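Local coordinates for protein acetylxylan esterase / glucomannan deacetylase (Cellvibrio japonicus, PDB 2W9X) that deacetylates plant cell-wall polysaccharides, acting on acetylated xylan and, with a large preference, on acetylated glucomannan, at residues G33-V38 against Y50-V55; Q74-L79 against K113-Q118; E321-K326 against N347-H352; V239-L244 against I290-D295. One frame throughout, in Å; residues are numbered along the deposited sequence.

Contact 1. Residues G33-V38 against Y50-V55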
loop_
_atom_site.group_PDB
_atom_site.type_symbol
_atom_site.label_atom_id
_atom_site.label_comp_id
_atom_site.label_asym_id
_atom_site.label_seq_id
_atom_site.Cartn_x
_atom_site.Cartn_y
_atom_site.Cartn_z
ATOM N N GLY B 33 -23.744 -11.504 12.025
ATOM C CA GLY B 33 -22.392 -11.298 11.545
ATOM C C GLY B 33 -21.685 -12.617 11.291
ATOM O O GLY B 33 -21.776 -13.551 12.091
ATOM N N GLY B 34 -20.985 -12.697 10.163
ATOM C CA GLY B 34 -20.229 -13.891 9.845
ATOM C C GLY B 34 -21.044 -14.873 9.033
ATOM O O GLY B 34 -22.276 -14.724 8.888
ATOM N N ARG B 35 -20.340 -15.871 8.498
ATOM C CA ARG B 35 -20.920 -16.874 7.623
ATOM C C ARG B 35 -21.777 -17.831 8.427
ATOM O O ARG B 35 -21.306 -18.468 9.364
ATOM C CB ARG B 35 -19.825 -17.637 6.874
ATOM C CG ARG B 35 -19.160 -16.827 5.797
ATOM C CD ARG B 35 -18.058 -17.618 5.146
ATOM N NE ARG B 35 -17.505 -16.912 3.996
ATOM C CZ ARG B 35 -16.536 -17.391 3.225
ATOM N NH1 ARG B 35 -16.003 -18.584 3.477
ATOM N NH2 ARG B 35 -16.114 -16.678 2.191
ATOM N N VAL B 36 -23.046 -17.918 8.045
ATOM C CA VAL B 36 -24.025 -18.717 8.757
ATOM C C VAL B 36 -24.919 -19.397 7.729
ATOM O O VAL B 36 -25.380 -18.759 6.777
ATOM C CB VAL B 36 -24.867 -17.829 9.723
ATOM C CG1 VAL B 36 -26.124 -18.527 10.147
ATOM C CG2 VAL B 36 -24.065 -17.438 10.952
ATOM N N LEU B 37 -25.127 -20.698 7.909
ATOM C CA LEU B 37 -26.098 -21.448 7.138
ATOM C C LEU B 37 -27.456 -21.270 7.827
ATOM O O LEU B 37 -27.667 -21.777 8.939
ATOM C CB LEU B 37 -25.719 -22.935 7.103
ATOM C CG LEU B 37 -26.044 -23.836 5.896
ATOM C CD1 LEU B 37 -26.371 -25.244 6.368
ATOM C CD2 LEU B 37 -27.150 -23.299 4.974
ATOM N N VAL B 38 -28.356 -20.523 7.186
ATOM C CA VAL B 38 -29.709 -20.313 7.722
ATOM C C VAL B 38 -30.673 -21.331 7.125
ATOM O O VAL B 38 -30.822 -21.420 5.907
ATOM C CB VAL B 38 -30.229 -18.846 7.521
ATOM C CG1 VAL B 38 -29.248 -17.832 8.119
ATOM C CG2 VAL B 38 -30.470 -18.521 6.050
ATOM N N TYR B 50 -23.102 -22.517 12.050
ATOM C CA TYR B 50 -21.846 -21.784 11.785
ATOM C C TYR B 50 -20.605 -22.608 12.148
ATOM O O TYR B 50 -20.685 -23.532 12.951
ATOM C CB TYR B 50 -21.836 -20.460 12.567
ATOM C CG TYR B 50 -22.387 -20.643 13.948
ATOM C CD1 TYR B 50 -23.766 -20.496 14.197
ATOM C CD2 TYR B 50 -21.552 -21.042 14.999
ATOM C CE1 TYR B 50 -24.285 -20.706 15.477
ATOM C CE2 TYR B 50 -22.054 -21.256 16.269
ATOM C CZ TYR B 50 -23.419 -21.091 16.501
ATOM O OH TYR B 50 -23.907 -21.304 17.760
ATOM N N SER B 51 -19.453 -22.266 11.566
ATOM C CA SER B 51 -18.176 -22.909 11.943
ATOM C C SER B 51 -16.953 -21.992 11.847
ATOM O O SER B 51 -15.967 -22.185 12.578
ATOM C CB SER B 51 -17.935 -24.187 11.140
ATOM O OG SER B 51 -17.960 -23.902 9.761
ATOM N N TRP B 52 -17.009 -20.999 10.955
ATOM C CA TRP B 52 -15.935 -20.012 10.842
ATOM C C TRP B 52 -15.869 -19.199 12.152
ATOM O O TRP B 52 -16.875 -19.081 12.860
ATOM C CB TRP B 52 -16.139 -19.096 9.631
ATOM C CG TRP B 52 -15.911 -19.749 8.285
ATOM C CD1 TRP B 52 -16.870 -20.198 7.436
ATOM C CD2 TRP B 52 -14.647 -20.015 7.637
ATOM N NE1 TRP B 52 -16.297 -20.732 6.300
ATOM C CE2 TRP B 52 -14.936 -20.634 6.396
ATOM C CE3 TRP B 52 -13.306 -19.801 7.986
ATOM C CZ2 TRP B 52 -13.933 -21.034 5.491
ATOM C CZ3 TRP B 52 -12.299 -20.200 7.081
ATOM C CH2 TRP B 52 -12.626 -20.807 5.844
ATOM N N PRO B 53 -14.680 -18.662 12.497
ATOM C CA PRO B 53 -14.583 -17.986 13.800
ATOM C C PRO B 53 -15.422 -16.697 13.915
ATOM O O PRO B 53 -15.834 -16.133 12.897
ATOM C CB PRO B 53 -13.086 -17.653 13.936
ATOM C CG PRO B 53 -12.389 -18.186 12.728
ATOM C CD PRO B 53 -13.416 -18.661 11.736
ATOM N N ALA B 54 -15.668 -16.261 15.158
ATOM C CA ALA B 54 -16.106 -14.889 15.479
ATOM C C ALA B 54 -17.503 -14.470 14.986
ATOM O O ALA B 54 -17.812 -13.269 14.911
ATOM C CB ALA B 54 -15.033 -13.861 15.043
ATOM N N VAL B 55 -18.332 -15.464 14.663
ATOM C CA VAL B 55 -19.726 -15.272 14.292
ATOM C C VAL B 55 -20.469 -14.543 15.427
ATOM O O VAL B 55 -20.122 -14.700 16.603
ATOM C CB VAL B 55 -20.390 -16.653 13.937
ATOM C CG1 VAL B 55 -21.887 -16.584 13.963
ATOM C CG2 VAL B 55 -19.908 -17.133 12.571
HETATM O O HOH W 1 -19.961 -20.505 9.390
#

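Contact 2. Residues Q74-L79 against K113-Q118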
loop_
_atom_site.group_PDB
_atom_site.type_symbol
_atom_site.label_atom_id
_atom_site.label_comp_id
_atom_site.label_asym_id
_atom_site.label_seq_id
_atom_site.Cartn_x
_atom_site.Cartn_y
_atom_site.Cartn_z
ATOM N N GLN B 74 -20.054 -27.019 21.247
ATOM C CA GLN B 74 -18.733 -26.924 20.631
ATOM C C GLN B 74 -18.012 -25.629 20.976
ATOM O O GLN B 74 -16.797 -25.597 21.007
ATOM C CB GLN B 74 -18.850 -27.042 19.104
ATOM C CG GLN B 74 -19.308 -28.415 18.606
ATOM C CD GLN B 74 -18.315 -29.498 18.948
ATOM O OE1 GLN B 74 -17.144 -29.410 18.600
ATOM N NE2 GLN B 74 -18.777 -30.525 19.640
ATOM N N ASN B 75 -18.773 -24.567 21.226
ATOM C CA ASN B 75 -18.211 -23.230 21.412
ATOM C C ASN B 75 -18.347 -22.645 22.810
ATOM O O ASN B 75 -19.252 -22.998 23.561
ATOM C CB ASN B 75 -18.859 -22.262 20.422
ATOM C CG ASN B 75 -18.491 -22.565 19.001
ATOM O OD1 ASN B 75 -19.329 -23.032 18.209
ATOM N ND2 ASN B 75 -17.232 -22.332 18.661
ATOM N N ILE B 76 -17.429 -21.741 23.140
ATOM C CA ILE B 76 -17.634 -20.789 24.223
ATOM C C ILE B 76 -18.128 -19.504 23.556
ATOM O O ILE B 76 -17.661 -19.144 22.466
ATOM C CB ILE B 76 -16.337 -20.509 25.042
ATOM C CG1 ILE B 76 -15.643 -21.815 25.458
ATOM C CG2 ILE B 76 -16.646 -19.640 26.271
ATOM C CD1 ILE B 76 -14.264 -21.622 26.156
ATOM N N PHE B 77 -19.079 -18.834 24.208
ATOM C CA PHE B 77 -19.649 -17.585 23.722
ATOM C C PHE B 77 -19.510 -16.541 24.798
ATOM O O PHE B 77 -19.405 -16.866 25.976
ATOM C CB PHE B 77 -21.169 -17.723 23.470
ATOM C CG PHE B 77 -21.537 -18.690 22.389
ATOM C CD1 PHE B 77 -21.725 -18.248 21.080
ATOM C CD2 PHE B 77 -21.731 -20.036 22.682
ATOM C CE1 PHE B 77 -22.082 -19.141 20.067
ATOM C CE2 PHE B 77 -22.095 -20.933 21.683
ATOM C CZ PHE B 77 -22.271 -20.487 20.375
ATOM N N ARG B 78 -19.550 -15.277 24.395
ATOM C CA ARG B 78 -19.917 -14.239 25.340
ATOM C C ARG B 78 -21.206 -13.526 24.922
ATOM O O ARG B 78 -21.522 -13.407 23.722
ATOM C CB ARG B 78 -18.752 -13.279 25.641
ATOM C CG ARG B 78 -18.365 -12.357 24.516
ATOM C CD ARG B 78 -17.045 -11.645 24.795
ATOM N NE ARG B 78 -16.817 -10.641 23.751
ATOM C CZ ARG B 78 -15.770 -9.833 23.677
ATOM N NH1 ARG B 78 -15.703 -8.958 22.684
ATOM N NH2 ARG B 78 -14.798 -9.895 24.580
ATOM N N LEU B 79 -21.960 -13.097 25.930
ATOM C CA LEU B 79 -23.218 -12.394 25.733
ATOM C C LEU B 79 -23.098 -10.969 26.248
ATOM O O LEU B 79 -22.747 -10.747 27.401
ATOM C CB LEU B 79 -24.360 -13.138 26.436
ATOM C CG LEU B 79 -25.791 -12.592 26.379
ATOM C CD1 LEU B 79 -26.320 -12.642 24.964
ATOM C CD2 LEU B 79 -26.688 -13.415 27.292
ATOM N N LYS B 113 -19.505 -15.703 19.281
ATOM C CA LYS B 113 -18.656 -16.897 19.326
ATOM C C LYS B 113 -17.192 -16.478 19.584
ATOM O O LYS B 113 -16.689 -15.522 18.985
ATOM C CB LYS B 113 -18.795 -17.670 18.012
ATOM C CG LYS B 113 -17.873 -18.860 17.803
ATOM C CD LYS B 113 -17.733 -19.087 16.298
ATOM C CE LYS B 113 -17.712 -20.549 15.905
ATOM N NZ LYS B 113 -16.394 -21.181 16.095
ATOM N N LEU B 114 -16.532 -17.194 20.494
ATOM C CA LEU B 114 -15.158 -16.878 20.907
ATOM C C LEU B 114 -14.168 -17.880 20.343
ATOM O O LEU B 114 -13.060 -17.529 19.972
ATOM C CB LEU B 114 -15.071 -16.922 22.443
ATOM C CG LEU B 114 -15.406 -15.701 23.289
ATOM C CD1 LEU B 114 -16.416 -14.784 22.680
ATOM C CD2 LEU B 114 -15.759 -16.078 24.721
ATOM N N THR B 115 -14.580 -19.140 20.290
ATOM C CA THR B 115 -13.671 -20.252 20.042
ATOM C C THR B 115 -13.630 -20.674 18.565
ATOM O O THR B 115 -14.463 -20.252 17.761
ATOM C CB THR B 115 -14.056 -21.455 20.902
ATOM O OG1 THR B 115 -15.468 -21.658 20.810
ATOM C CG2 THR B 115 -13.673 -21.231 22.373
ATOM N N GLU B 116 -12.631 -21.486 18.224
ATOM C CA GLU B 116 -12.458 -21.998 16.880
ATOM C C GLU B 116 -12.897 -23.451 16.832
ATOM O O GLU B 116 -12.583 -24.231 17.745
ATOM C CB GLU B 116 -10.997 -21.900 16.435
ATOM C CG GLU B 116 -10.781 -22.420 15.014
ATOM C CD GLU B 116 -9.355 -22.304 14.522
ATOM O OE1 GLU B 116 -8.404 -22.413 15.328
ATOM O OE2 GLU B 116 -9.185 -22.120 13.301
ATOM N N THR B 117 -13.621 -23.784 15.763
ATOM C CA THR B 117 -14.097 -25.132 15.470
ATOM C C THR B 117 -13.679 -25.475 14.041
ATOM O O THR B 117 -14.299 -25.005 13.079
ATOM C CB THR B 117 -15.642 -25.217 15.551
ATOM O OG1 THR B 117 -16.225 -24.145 14.785
ATOM C CG2 THR B 117 -16.145 -25.143 17.000
ATOM N N GLN B 118 -12.616 -26.265 13.896
ATOM C CA GLN B 118 -12.110 -26.625 12.559
ATOM C C GLN B 118 -12.764 -27.868 11.962
ATOM O O GLN B 118 -12.780 -28.048 10.740
ATOM C CB GLN B 118 -10.585 -26.779 12.577
ATOM C CG GLN B 118 -9.861 -25.445 12.747
ATOM C CD GLN B 118 -8.354 -25.586 12.778
ATOM O OE1 GLN B 118 -7.792 -26.158 13.713
ATOM N NE2 GLN B 118 -7.686 -25.042 11.765
#

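Contact 3. Residues E321-K326 against N347-H352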
loop_
_atom_site.group_PDB
_atom_site.type_symbol
_atom_site.label_atom_id
_atom_site.label_comp_id
_atom_site.label_asym_id
_atom_site.label_seq_id
_atom_site.Cartn_x
_atom_site.Cartn_y
_atom_site.Cartn_z
ATOM N N GLU B 321 -2.354 -3.133 -0.958
ATOM C CA GLU B 321 -1.168 -2.694 -0.244
ATOM C C GLU B 321 -0.667 -3.752 0.752
ATOM O O GLU B 321 -1.397 -4.682 1.116
ATOM C CB GLU B 321 -1.393 -1.320 0.415
ATOM C CG GLU B 321 -2.605 -1.230 1.318
ATOM C CD GLU B 321 -3.127 0.212 1.543
ATOM O OE1 GLU B 321 -2.393 1.218 1.334
ATOM O OE2 GLU B 321 -4.297 0.323 1.967
ATOM N N GLN B 322 0.585 -3.616 1.173
ATOM C CA GLN B 322 1.181 -4.543 2.117
ATOM C C GLN B 322 1.340 -3.886 3.483
ATOM O O GLN B 322 1.662 -2.689 3.568
ATOM C CB GLN B 322 2.546 -5.002 1.588
ATOM C CG GLN B 322 3.361 -5.918 2.523
ATOM C CD GLN B 322 4.613 -6.445 1.859
ATOM O OE1 GLN B 322 5.186 -5.781 0.992
ATOM N NE2 GLN B 322 5.056 -7.648 2.263
ATOM N N ILE B 323 1.092 -4.667 4.536
ATOM C CA ILE B 323 1.462 -4.305 5.914
ATOM C C ILE B 323 2.374 -5.402 6.451
ATOM O O ILE B 323 2.069 -6.613 6.325
ATOM C CB ILE B 323 0.230 -4.085 6.841
ATOM C CG1 ILE B 323 -0.528 -2.804 6.434
ATOM C CG2 ILE B 323 0.653 -4.041 8.334
ATOM C CD1 ILE B 323 -1.799 -2.536 7.273
ATOM N N VAL B 324 3.530 -4.986 6.967
ATOM C CA VAL B 324 4.445 -5.896 7.666
ATOM C C VAL B 324 4.458 -5.511 9.139
ATOM O O VAL B 324 4.833 -4.372 9.493
ATOM C CB VAL B 324 5.873 -5.839 7.103
ATOM C CG1 VAL B 324 6.772 -6.788 7.870
ATOM C CG2 VAL B 324 5.862 -6.149 5.603
ATOM N N PHE B 325 4.030 -6.435 10.000
ATOM C CA PHE B 325 3.961 -6.103 11.424
ATOM C C PHE B 325 5.194 -6.591 12.166
ATOM O O PHE B 325 5.834 -7.578 11.763
ATOM C CB PHE B 325 2.643 -6.558 12.086
ATOM C CG PHE B 325 2.370 -8.040 11.995
ATOM C CD1 PHE B 325 2.975 -8.942 12.877
ATOM C CD2 PHE B 325 1.457 -8.531 11.059
ATOM C CE1 PHE B 325 2.697 -10.312 12.790
ATOM C CE2 PHE B 325 1.178 -9.897 10.984
ATOM C CZ PHE B 325 1.791 -10.769 11.848
ATOM N N LYS B 326 5.530 -5.864 13.233
ATOM C CA LYS B 326 6.783 -6.025 13.971
ATOM C C LYS B 326 6.540 -5.820 15.467
ATOM O O LYS B 326 5.563 -5.171 15.868
ATOM C CB LYS B 326 7.810 -4.964 13.524
ATOM C CG LYS B 326 8.082 -4.877 12.003
ATOM C CD LYS B 326 8.995 -3.690 11.698
ATOM C CE LYS B 326 10.395 -3.821 12.350
ATOM N NZ LYS B 326 10.958 -5.173 12.084
ATOM N N ASN B 347 -4.576 -1.524 16.404
ATOM C CA ASN B 347 -4.220 -0.100 16.371
ATOM C C ASN B 347 -3.505 0.250 15.092
ATOM O O ASN B 347 -3.734 1.313 14.521
ATOM C CB ASN B 347 -3.360 0.303 17.587
ATOM C CG ASN B 347 -4.066 0.081 18.908
ATOM O OD1 ASN B 347 -5.296 -0.017 18.962
ATOM N ND2 ASN B 347 -3.291 -0.011 19.986
ATOM N N LEU B 348 -2.638 -0.651 14.638
ATOM C CA LEU B 348 -1.932 -0.486 13.364
ATOM C C LEU B 348 -2.916 -0.349 12.193
ATOM O O LEU B 348 -2.805 0.556 11.354
ATOM C CB LEU B 348 -1.059 -1.721 13.132
ATOM C CG LEU B 348 0.356 -1.710 12.576
ATOM C CD1 LEU B 348 1.230 -0.721 13.350
ATOM C CD2 LEU B 348 0.903 -3.119 12.710
ATOM N N LEU B 349 -3.862 -1.279 12.142
ATOM C CA LEU B 349 -4.897 -1.316 11.106
ATOM C C LEU B 349 -5.849 -0.114 11.186
ATOM O O LEU B 349 -6.159 0.518 10.168
ATOM C CB LEU B 349 -5.673 -2.629 11.231
ATOM C CG LEU B 349 -5.007 -3.897 10.684
ATOM C CD1 LEU B 349 -5.787 -5.102 11.131
ATOM C CD2 LEU B 349 -4.956 -3.844 9.158
ATOM N N ILE B 350 -6.307 0.197 12.399
ATOM C CA ILE B 350 -7.191 1.350 12.622
ATOM C C ILE B 350 -6.591 2.662 12.103
ATOM O O ILE B 350 -7.243 3.401 11.348
ATOM C CB ILE B 350 -7.591 1.474 14.110
ATOM C CG1 ILE B 350 -8.471 0.293 14.512
ATOM C CG2 ILE B 350 -8.252 2.861 14.403
ATOM C CD1 ILE B 350 -8.521 -0.009 16.023
ATOM N N THR B 351 -5.348 2.935 12.490
ATOM C CA THR B 351 -4.614 4.112 12.035
ATOM C C THR B 351 -4.444 4.131 10.515
ATOM O O THR B 351 -4.605 5.174 9.878
ATOM C CB THR B 351 -3.224 4.189 12.727
ATOM O OG1 THR B 351 -3.401 4.064 14.144
ATOM C CG2 THR B 351 -2.511 5.503 12.424
ATOM N N HIS B 352 -4.106 2.973 9.943
ATOM C CA HIS B 352 -3.962 2.832 8.496
ATOM C C HIS B 352 -5.282 3.194 7.817
ATOM O O HIS B 352 -5.301 4.002 6.897
ATOM C CB HIS B 352 -3.544 1.400 8.132
ATOM C CG HIS B 352 -3.290 1.197 6.672
ATOM N ND1 HIS B 352 -2.072 1.469 6.085
ATOM C CD2 HIS B 352 -4.097 0.761 5.678
ATOM C CE1 HIS B 352 -2.139 1.209 4.792
ATOM N NE2 HIS B 352 -3.358 0.778 4.519
#

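Contact 4. Residues V239-L244 against I290-D295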
loop_
_atom_site.group_PDB
_atom_site.type_symbol
_atom_site.label_atom_id
_atom_site.label_comp_id
_atom_site.label_asym_id
_atom_site.label_seq_id
_atom_site.Cartn_x
_atom_site.Cartn_y
_atom_site.Cartn_z
ATOM N N VAL B 239 -13.319 -3.348 2.555
ATOM C CA VAL B 239 -11.944 -3.694 2.947
ATOM C C VAL B 239 -11.806 -5.188 3.201
ATOM O O VAL B 239 -12.636 -5.803 3.894
ATOM C CB VAL B 239 -11.444 -2.901 4.192
ATOM C CG1 VAL B 239 -9.968 -3.229 4.493
ATOM C CG2 VAL B 239 -11.618 -1.418 3.981
ATOM N N ILE B 240 -10.762 -5.769 2.603
ATOM C CA ILE B 240 -10.416 -7.173 2.822
ATOM C C ILE B 240 -8.951 -7.303 3.269
ATOM O O ILE B 240 -8.034 -6.898 2.542
ATOM C CB ILE B 240 -10.681 -8.045 1.568
ATOM C CG1 ILE B 240 -12.144 -7.908 1.116
ATOM C CG2 ILE B 240 -10.306 -9.494 1.860
ATOM C CD1 ILE B 240 -12.516 -8.666 -0.204
ATOM N N VAL B 241 -8.751 -7.859 4.461
ATOM C CA VAL B 241 -7.424 -7.996 5.049
ATOM C C VAL B 241 -7.059 -9.473 5.033
ATOM O O VAL B 241 -7.731 -10.303 5.663
ATOM C CB VAL B 241 -7.370 -7.429 6.496
ATOM C CG1 VAL B 241 -5.946 -7.561 7.101
ATOM C CG2 VAL B 241 -7.829 -5.976 6.505
ATOM N N ILE B 242 -6.004 -9.793 4.303
ATOM C CA ILE B 242 -5.572 -11.178 4.156
ATOM C C ILE B 242 -4.214 -11.329 4.834
ATOM O O ILE B 242 -3.270 -10.622 4.510
ATOM C CB ILE B 242 -5.489 -11.627 2.668
ATOM C CG1 ILE B 242 -6.775 -11.239 1.921
ATOM C CG2 ILE B 242 -5.200 -13.162 2.601
ATOM C CD1 ILE B 242 -6.739 -11.445 0.376
ATOM N N GLY B 243 -4.124 -12.250 5.778
ATOM C CA GLY B 243 -2.847 -12.537 6.452
ATOM C C GLY B 243 -2.564 -14.019 6.279
ATOM O O GLY B 243 -3.045 -14.822 7.071
ATOM N N LEU B 244 -1.794 -14.379 5.247
ATOM C CA LEU B 244 -1.486 -15.781 4.949
ATOM C C LEU B 244 -0.068 -15.886 4.387
ATOM O O LEU B 244 0.364 -15.020 3.613
ATOM C CB LEU B 244 -2.514 -16.357 3.932
ATOM C CG LEU B 244 -3.963 -16.634 4.391
ATOM C CD1 LEU B 244 -4.919 -16.967 3.197
ATOM C CD2 LEU B 244 -3.981 -17.778 5.419
ATOM N N ILE B 290 -5.661 -5.439 1.765
ATOM C CA ILE B 290 -4.465 -5.233 2.582
ATOM C C ILE B 290 -3.839 -6.589 2.866
ATOM O O ILE B 290 -4.449 -7.437 3.499
ATOM C CB ILE B 290 -4.769 -4.485 3.892
ATOM C CG1 ILE B 290 -5.336 -3.085 3.593
ATOM C CG2 ILE B 290 -3.495 -4.368 4.765
ATOM C CD1 ILE B 290 -5.798 -2.321 4.821
ATOM N N LEU B 291 -2.608 -6.777 2.403
ATOM C CA LEU B 291 -1.918 -8.043 2.598
ATOM C C LEU B 291 -0.957 -7.876 3.759
ATOM O O LEU B 291 -0.015 -7.088 3.680
ATOM C CB LEU B 291 -1.203 -8.472 1.307
ATOM C CG LEU B 291 -2.059 -8.418 0.029
ATOM C CD1 LEU B 291 -1.376 -9.214 -1.101
ATOM C CD2 LEU B 291 -3.515 -8.934 0.237
ATOM N N MET B 292 -1.242 -8.582 4.844
ATOM C CA MET B 292 -0.634 -8.316 6.147
ATOM C C MET B 292 0.196 -9.511 6.626
ATOM O O MET B 292 -0.321 -10.619 6.703
ATOM C CB MET B 292 -1.767 -8.001 7.135
ATOM C CG MET B 292 -1.341 -7.740 8.563
ATOM S SD MET B 292 -2.773 -7.083 9.425
ATOM C CE MET B 292 -2.077 -6.948 11.065
ATOM N N ASN B 293 1.487 -9.297 6.907
ATOM C CA ASN B 293 2.373 -10.376 7.346
ATOM C C ASN B 293 3.421 -9.915 8.361
ATOM O O ASN B 293 3.613 -8.722 8.586
ATOM C CB ASN B 293 3.071 -11.116 6.174
ATOM C CG ASN B 293 2.087 -11.775 5.214
ATOM O OD1 ASN B 293 1.810 -12.995 5.298
ATOM N ND2 ASN B 293 1.569 -10.982 4.278
ATOM N N SER B 294 4.083 -10.890 8.975
ATOM C CA SER B 294 5.104 -10.647 10.000
ATOM C C SER B 294 6.440 -10.329 9.347
ATOM O O SER B 294 6.625 -10.531 8.114
ATOM C CB SER B 294 5.295 -11.907 10.842
ATOM O OG SER B 294 5.987 -12.871 10.051
ATOM N N ASP B 295 7.369 -9.864 10.189
ATOM C CA ASP B 295 8.754 -9.659 9.813
ATOM C C ASP B 295 9.581 -10.911 10.159
ATOM O O ASP B 295 10.781 -10.827 10.363
ATOM C CB ASP B 295 9.319 -8.422 10.536
ATOM C CG ASP B 295 9.312 -8.559 12.094
ATOM O OD1 ASP B 295 8.754 -9.521 12.649
ATOM O OD2 ASP B 295 9.850 -7.658 12.758
#

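Contact 1. Residues G33-V38 against Y50-V55
Arg35 brings the edge of its guanidinium group up to the indole of Trp52, the two planes standing 84° apart. Trp52 NE1 lies in the guanidinium plane at that edge, 3.6 Å from Arg35 NH1, while the rim of the indole is met in its own plane by CD of the adjoining Pro53. Arg35 CZ is 5.0 Å from the centroid of the five-membered ring and 29° off its normal, evidence for an off-centre cation-pi contact. The extended arginine chain runs beside the tryptophan in the same direction, its CD 3.6 Å from Trp52 CD1. Farther back the contact is apolar: Val36 CG2 lies 3.8 Å from Val55 CG1 and 4.1 Å from Tyr50 CB. Backbone contact is slight, a CA-H...O approach of Val55 CA to Gly33 O at 3.5 Å. A water accepts from Ser51 N at 2.8 Å; its spacing to Arg35 O is implausibly short, which leaves that half of the bridge doubtful. Both polar ends are satisfied elsewhere, Arg35 NH1 by Tyr219 O and Trp52 NE1 by Tyr221 O, and the Tyr219 ring adds a second cation-pi partner. No direct hydrogen bond joins the two segments. The direct contacts between them are thus mainly cation-pi and apolar, and the positive charge of Arg35 is probably stabilised by the indole, the Tyr219 ring and the Tyr219 carbonyl.

Contact 2. Residues Q74-L79 against K113-Q118
Ile76 and Thr115 form the close-packed centre of this contact. Thr115 holds OG1 between its backbone N and carbonyl carbon (chi1 47°), which places the hydroxyl to accept Ile76 N at 3.0 Å with an N-H...O angle of 152°, and swings CG2 against Ile76 CG1 at 3.7 Å. The other polar atom of the Ile76 backbone, its O, accepts from Leu114 N at 3.0 Å. One step along, Leu114 crosses Arg78 at about a right angle and sets CD1 3.6 Å from Arg78 CG, while the polar end of Arg78 turns to a salt bridge with Glu112. Phe77 and Lys113 are an antiparallel non-hydrogen-bonded pair, and Phe77 CD1 packs against Lys113 CA. Bent at its last two torsions (chi4 -81°), the Lys113 chain turns NZ back along its own segment, where it donates to Thr115 O at 2.7 Å and to Thr117 OG1 at 3.2 Å, two bonds consistent with the curved path of 113-118. Toward Gln74 the contact thins out. CA atoms 4.6 Å apart at Phe77 and Lys113 give way to Gln74 and Thr117 with their CA atoms 7.2 Å apart, where Gln74 CB meets Thr117 CG2. Gln74 is partly exposed, and its amide is engaged with Thr120. Such splaying marks the end of the pairing of strands 76-81 and 108-113, where the chain leaves the antiparallel sheet for the loop to strand 122-128, within the beta-rich N-terminal domain of family 2 carbohydrate esterases, placed in the galactose-binding-domain clan.

Contact 3. Residues E321-K326 against N347-H352
His352 reaches from its helix to Ile323 and Glu321 on the strand. With CG anti to the backbone N (chi1 -176°), its CB projects the ring toward the strand. CG is the first ring atom to meet a partner, Ile323 CD1 at 4.1 Å, and that methyl lies over one face as a CH-pi contact, 4.2 Å from the ring centroid. CE1 passes 3.5 Å from Glu321 OE1. At the tip, NE2 donates to Glu321 OE2 over 2.8 Å with an N-H...O angle of 170°, and the acceptor lies close to the ring plane. The carboxylate stands steeply to the ring: NE2 approaches OE2 from above the carboxylate plane, 78° out of it. Beside the ring, Ile323 CD1 also packs on Leu349 CD2 at 3.9 Å, and Phe325 CB on Leu348 CD2 at 3.9 Å, so the apolar seam continues along helix 339-354. The bond is thus straight at the donor, but its acceptor is met well away from the usual in-plane approach to a carboxylate oxygen. The nearby carboxylate would probably favour a protonated imidazole, while Lys356, a weak and distant partner of Glu321, may temper that effect.

Contact 4. Residues V239-L244 against I290-D295
Ile242 and Leu291 lie side by side and point the same way from neighbouring parallel strands, with Leu291 CD2 4.1 Å from both CB and CD1 of Ile242. Leu291 has CG anti to its carbonyl carbon (chi1 -49°), which brings this methyl alongside the isoleucine. Val241 and Ile290 emerge on the other face of the sheet, where Val241 CG2 approaches Ile290 CB at 4.3 Å. There the side chains of Val241 and Met292 cross obliquely: the methionine chain is extended, and its SD passes Val241 CG1 at 4.0 Å before leading off toward Phe325. Register is fixed by three backbone bonds of 2.9 Å each, from Ile290 N to Ile240 O, from Ile242 N to Ile290 O and from Met292 N to Ile242 O. Ile290 O also receives the CA-H of Val241. At the C-terminal end Gly243, with no side chain to place, lets its CA approach Met292 O to 3.2 Å. The segment axes come within 4.7 Å at their closest and are inclined by 29°, in keeping with a twisted sheet. Helix 262-283 covers Ile242 and helix 300-314 packs on Leu291, whereas Ile290 meets His352 of helix 339-354, so helices flank both faces. Strands 239-243 and 288-294, joined through helix 262-283, make a beta-alpha-beta crossover in the three-layer alpha/beta/alpha fold of SGNH (GDSL) hydrolases; just beyond the first strand comes Asn247, by similarity a stabiliser of the transition state.

From the N terminus, contact 1 closes a short hairpin-like loop before contact 2 opens at Gln74 and closes a longer, strand-rich one at 113-118. Contact 4 follows, closing a mostly helical excursion between two strands, and contact 3 comes last, bringing helix 339-354 back onto strand 320-325. All four are in series; none nests in or crosses another. Contacts 1 and 2 touch, Val55 O probably accepting from Lys113 N, and tie together the N-terminal beta domain. Contacts 3 and 4 share the parallel sheet, in which strands 288-294 and 320-325 are neighbours. Centres of contacts 2 and 3 stand about 27 Å apart.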